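Local coordinates for hypothetical protein SP2199 (Streptococcus pneumoniae TIGR4, PDB 2IBO) that is of unknown function but belongs to a thiamine-binding protein family and may bind thiamine or a related small molecule, at residues 23-26 with 27-31; 54-57 with 58-62. All coordinates share one frame; numbering follows the deposited sequence.

Contact 1 (23-26 with 27-31)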
# COMPACT_ATOMS: atom_id res chain seq x y z
N ASP A 23 10.05 17.48 -4.79
CA ASP A 23 9.84 18.53 -5.78
C ASP A 23 10.25 18.03 -7.15
O ASP A 23 9.56 18.26 -8.14
CB ASP A 23 10.65 19.78 -5.42
CG ASP A 23 9.95 20.66 -4.40
OD1 ASP A 23 10.54 21.68 -3.98
OD2 ASP A 23 8.80 20.34 -4.02
N GLN A 24 11.38 17.33 -7.21
CA GLN A 24 11.90 16.81 -8.48
C GLN A 24 10.97 15.78 -9.12
O GLN A 24 10.79 15.79 -10.34
CB GLN A 24 13.28 16.18 -8.28
CG GLN A 24 14.34 17.15 -7.80
CD GLN A 24 14.62 18.27 -8.79
OE1 GLN A 24 13.74 19.05 -9.16
NE2 GLN A 24 15.88 18.35 -9.22
N VAL A 25 10.39 14.90 -8.32
CA VAL A 25 9.51 13.91 -8.88
C VAL A 25 8.24 14.57 -9.42
O VAL A 25 7.72 14.18 -10.47
CB VAL A 25 9.17 12.81 -7.85
CG1 VAL A 25 8.20 11.81 -8.47
CG2 VAL A 25 10.46 12.09 -7.42
N ILE A 26 7.75 15.58 -8.71
CA ILE A 26 6.54 16.28 -9.13
C ILE A 26 6.81 17.03 -10.44
O ILE A 26 6.05 16.91 -11.41
CB ILE A 26 6.06 17.28 -8.05
CG1 ILE A 26 5.53 16.52 -6.82
CG2 ILE A 26 4.95 18.19 -8.61
CD1 ILE A 26 4.13 15.93 -7.02
N ALA A 27 7.89 17.80 -10.47
CA ALA A 27 8.26 18.57 -11.66
C ALA A 27 8.40 17.64 -12.87
O ALA A 27 7.85 17.91 -13.94
CB ALA A 27 9.58 19.31 -11.43
N TYR A 28 9.13 16.55 -12.70
CA TYR A 28 9.29 15.61 -13.79
C TYR A 28 7.93 15.15 -14.28
O TYR A 28 7.66 15.18 -15.47
CB TYR A 28 10.08 14.37 -13.36
CG TYR A 28 9.90 13.25 -14.34
CD1 TYR A 28 10.45 13.32 -15.62
CD2 TYR A 28 9.09 12.15 -14.03
CE1 TYR A 28 10.19 12.34 -16.57
CE2 TYR A 28 8.82 11.16 -14.98
CZ TYR A 28 9.37 11.27 -16.24
OH TYR A 28 9.05 10.34 -17.19
N LEU A 29 7.08 14.71 -13.36
CA LEU A 29 5.75 14.23 -13.69
C LEU A 29 4.94 15.27 -14.49
O LEU A 29 4.28 14.94 -15.47
CB LEU A 29 5.01 13.83 -12.40
CG LEU A 29 4.81 12.36 -11.98
CD1 LEU A 29 5.90 11.46 -12.48
CD2 LEU A 29 4.76 12.32 -10.48
N GLN A 30 5.00 16.53 -14.08
CA GLN A 30 4.27 17.58 -14.80
C GLN A 30 4.76 17.68 -16.26
O GLN A 30 4.02 18.06 -17.17
CB GLN A 30 4.46 18.93 -14.10
CG GLN A 30 3.74 19.02 -12.78
CD GLN A 30 4.13 20.23 -11.96
OE1 GLN A 30 3.38 20.66 -11.09
NE2 GLN A 30 5.32 20.78 -12.23
N THR A 31 6.02 17.33 -16.45
CA THR A 31 6.67 17.34 -17.74
C THR A 31 6.06 16.37 -18.73
O THR A 31 6.07 16.61 -19.94
CB THR A 31 8.16 17.01 -17.57
OG1 THR A 31 8.89 18.23 -17.36
CG2 THR A 31 8.71 16.28 -18.75
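The Tyr28 ring meets Val25 with its edge. The carbonyl oxygen Val25 O lies near the ring plane, and the ring's far end leads away from residues 23-26. CG of Tyr28 is anti to the backbone N (chi1 164°), which carries the ring out towards helix 49-64, where it lies against Glu58. The second flat group is the amide of Gln30, one turn beyond Ile26. Its OE1 comes within 3.8 Å of Ile26 CG2, a methyl contact, while CG of Gln30 sits 3.4 Å from Ile26 O. The two side chains run at a slant to each other.

All of this lies on helix 16-31, the first helix of a ferredoxin-like alpha-beta fold, whose two helices cover one face of an antiparallel sheet. Four consecutive i to i+4 backbone bonds hold this part of the helix. Ala27 N donates to Asp23 O at 2.9 Å. Tyr28 N donates in the same way to Gln24 O, Leu29 N to Val25 O, and Gln30 N to Ile26 O.

On the buried side Val25 and Leu29 lie side by side and point the same way. Their methyls Val25 CG1 and Leu29 CD2 meet at 4.0 Å. Leu29 reaches Thr43 and Leu45 of strand 43-46 and also helix 49-64. Val25 packs on Ala63.

Contact 2 (54-57 with 58-62)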
# COMPACT_ATOMS: atom_id res chain seq x y z
N ARG A 54 6.44 3.57 -18.08
CA ARG A 54 7.62 4.32 -18.49
C ARG A 54 7.80 5.52 -17.56
O ARG A 54 8.89 5.76 -17.04
CB ARG A 54 7.46 4.80 -19.93
CG ARG A 54 8.72 5.41 -20.52
CD ARG A 54 8.40 6.27 -21.72
NE ARG A 54 7.88 7.58 -21.32
CZ ARG A 54 6.71 8.07 -21.72
NH1 ARG A 54 5.92 7.37 -22.53
NH2 ARG A 54 6.33 9.28 -21.31
N ILE A 55 6.72 6.28 -17.34
CA ILE A 55 6.78 7.45 -16.48
C ILE A 55 7.12 7.06 -15.04
O ILE A 55 7.90 7.75 -14.38
CB ILE A 55 5.45 8.23 -16.53
CG1 ILE A 55 5.24 8.78 -17.96
CG2 ILE A 55 5.45 9.37 -15.52
CD1 ILE A 55 3.99 9.63 -18.14
N LEU A 56 6.56 5.95 -14.57
CA LEU A 56 6.82 5.48 -13.21
C LEU A 56 8.32 5.23 -13.04
O LEU A 56 8.92 5.70 -12.07
CB LEU A 56 6.05 4.19 -12.91
CG LEU A 56 6.31 3.47 -11.56
CD1 LEU A 56 6.02 4.41 -10.38
CD2 LEU A 56 5.45 2.22 -11.46
N LYS A 57 8.90 4.49 -13.99
CA LYS A 57 10.32 4.16 -13.95
C LYS A 57 11.19 5.41 -13.95
O LYS A 57 12.15 5.49 -13.20
CB LYS A 57 10.69 3.28 -15.13
CG LYS A 57 12.12 2.78 -15.09
CD LYS A 57 12.39 1.85 -16.25
CE LYS A 57 13.84 1.45 -16.29
NZ LYS A 57 14.18 0.73 -17.56
N GLU A 58 10.84 6.38 -14.79
CA GLU A 58 11.61 7.62 -14.85
C GLU A 58 11.45 8.40 -13.55
O GLU A 58 12.42 8.91 -12.99
CB GLU A 58 11.18 8.48 -16.04
CG GLU A 58 12.29 8.76 -17.04
CD GLU A 58 13.47 9.50 -16.44
OE1 GLU A 58 14.50 9.66 -17.13
OE2 GLU A 58 13.37 9.93 -15.27
N ALA A 59 10.21 8.50 -13.07
CA ALA A 59 9.94 9.23 -11.84
C ALA A 59 10.83 8.69 -10.73
O ALA A 59 11.44 9.46 -9.98
CB ALA A 59 8.47 9.09 -11.46
N LEU A 60 10.91 7.37 -10.63
CA LEU A 60 11.73 6.76 -9.59
C LEU A 60 13.22 7.00 -9.81
O LEU A 60 13.95 7.22 -8.84
CB LEU A 60 11.42 5.26 -9.49
CG LEU A 60 10.12 4.95 -8.74
CD1 LEU A 60 9.81 3.47 -8.80
CD2 LEU A 60 10.25 5.40 -7.29
N GLU A 61 13.68 6.99 -11.06
CA GLU A 61 15.09 7.25 -11.36
C GLU A 61 15.41 8.70 -11.01
O GLU A 61 16.50 9.01 -10.54
CB GLU A 61 15.38 6.97 -12.84
CG GLU A 61 15.17 5.51 -13.23
CD GLU A 61 15.43 5.23 -14.71
OE1 GLU A 61 14.97 6.01 -15.57
OE2 GLU A 61 16.09 4.21 -15.00
N VAL A 62 14.45 9.60 -11.21
CA VAL A 62 14.67 10.99 -10.85
C VAL A 62 14.85 11.06 -9.33
O VAL A 62 15.83 11.64 -8.85
CB VAL A 62 13.47 11.89 -11.22
CG1 VAL A 62 13.65 13.26 -10.60
CG2 VAL A 62 13.33 12.00 -12.73
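Glu58 N donates a backbone hydrogen bond to Arg54 O at 3.0 Å, and Ala59 N donates one to Ile55 O at 2.8 Å. Leu60 N donates to Leu56 O, and Glu61 N to Lys57 O. The last is the most bent of the four, with an angle of 152° at the hydrogen. They are the regular i to i+4 ladder of an alpha-helix. Ala59 CB lies alongside the carbonyl of Ile55, 3.3 Å from Ile55 O.

Apolar contacts lie on the side of the helix that faces the sheet. Leu56 CD1 and Leu60 CD1 approach to 4.2 Å, one turn apart. Leu56 also meets Leu7 and Val74, and Leu60 meets Ala72, so these residues press helix 49-64 onto strands 2-11 and 70-79. This is the second helix of the ferredoxin-like fold, next to helix 16-31 on the same face of the sheet. Ile55 touches Leu29 of that helix.

Charged side chains lie on another side. Lys57 is fully extended, its CG anti to the backbone N (chi1 -174°). Glu61 crosses it at a slant from one turn on, and OE2 of Glu61 comes within 3.8 Å of Lys57 CE. The opposite charges are near but do not touch: Lys57 NZ is 4.7 Å from Glu61 OE2. The attraction between them is probably modest. This side belongs to the interface between subunits, and the amine instead makes a salt bridge with Asp50 of the second subunit. Phe49 of that subunit packs on both Lys57 and Glu61, and Ile76 of the same subunit packs on Leu60.

From the N terminus the chain runs through strand 2-11 into helix 16-31, which holds contact 1. The hairpin of strands 35-38 and 43-46 follows, then helix 49-64 with contact 2, and strand 70-79 after it. Neither contact closes a loop, since each lies within one unbroken helix. The two lie in series, neither nested nor crossed, with centres about 10 Å apart. They meet where the helices pack together: Tyr28 CE2 is 3.6 Å from Ile55 O, and Leu29 CD1 is 3.6 Å from Ala59 CB. Contact 1 faces the hairpin strands, while contact 2 faces strands 2-11 and 70-79 and reaches the second subunit.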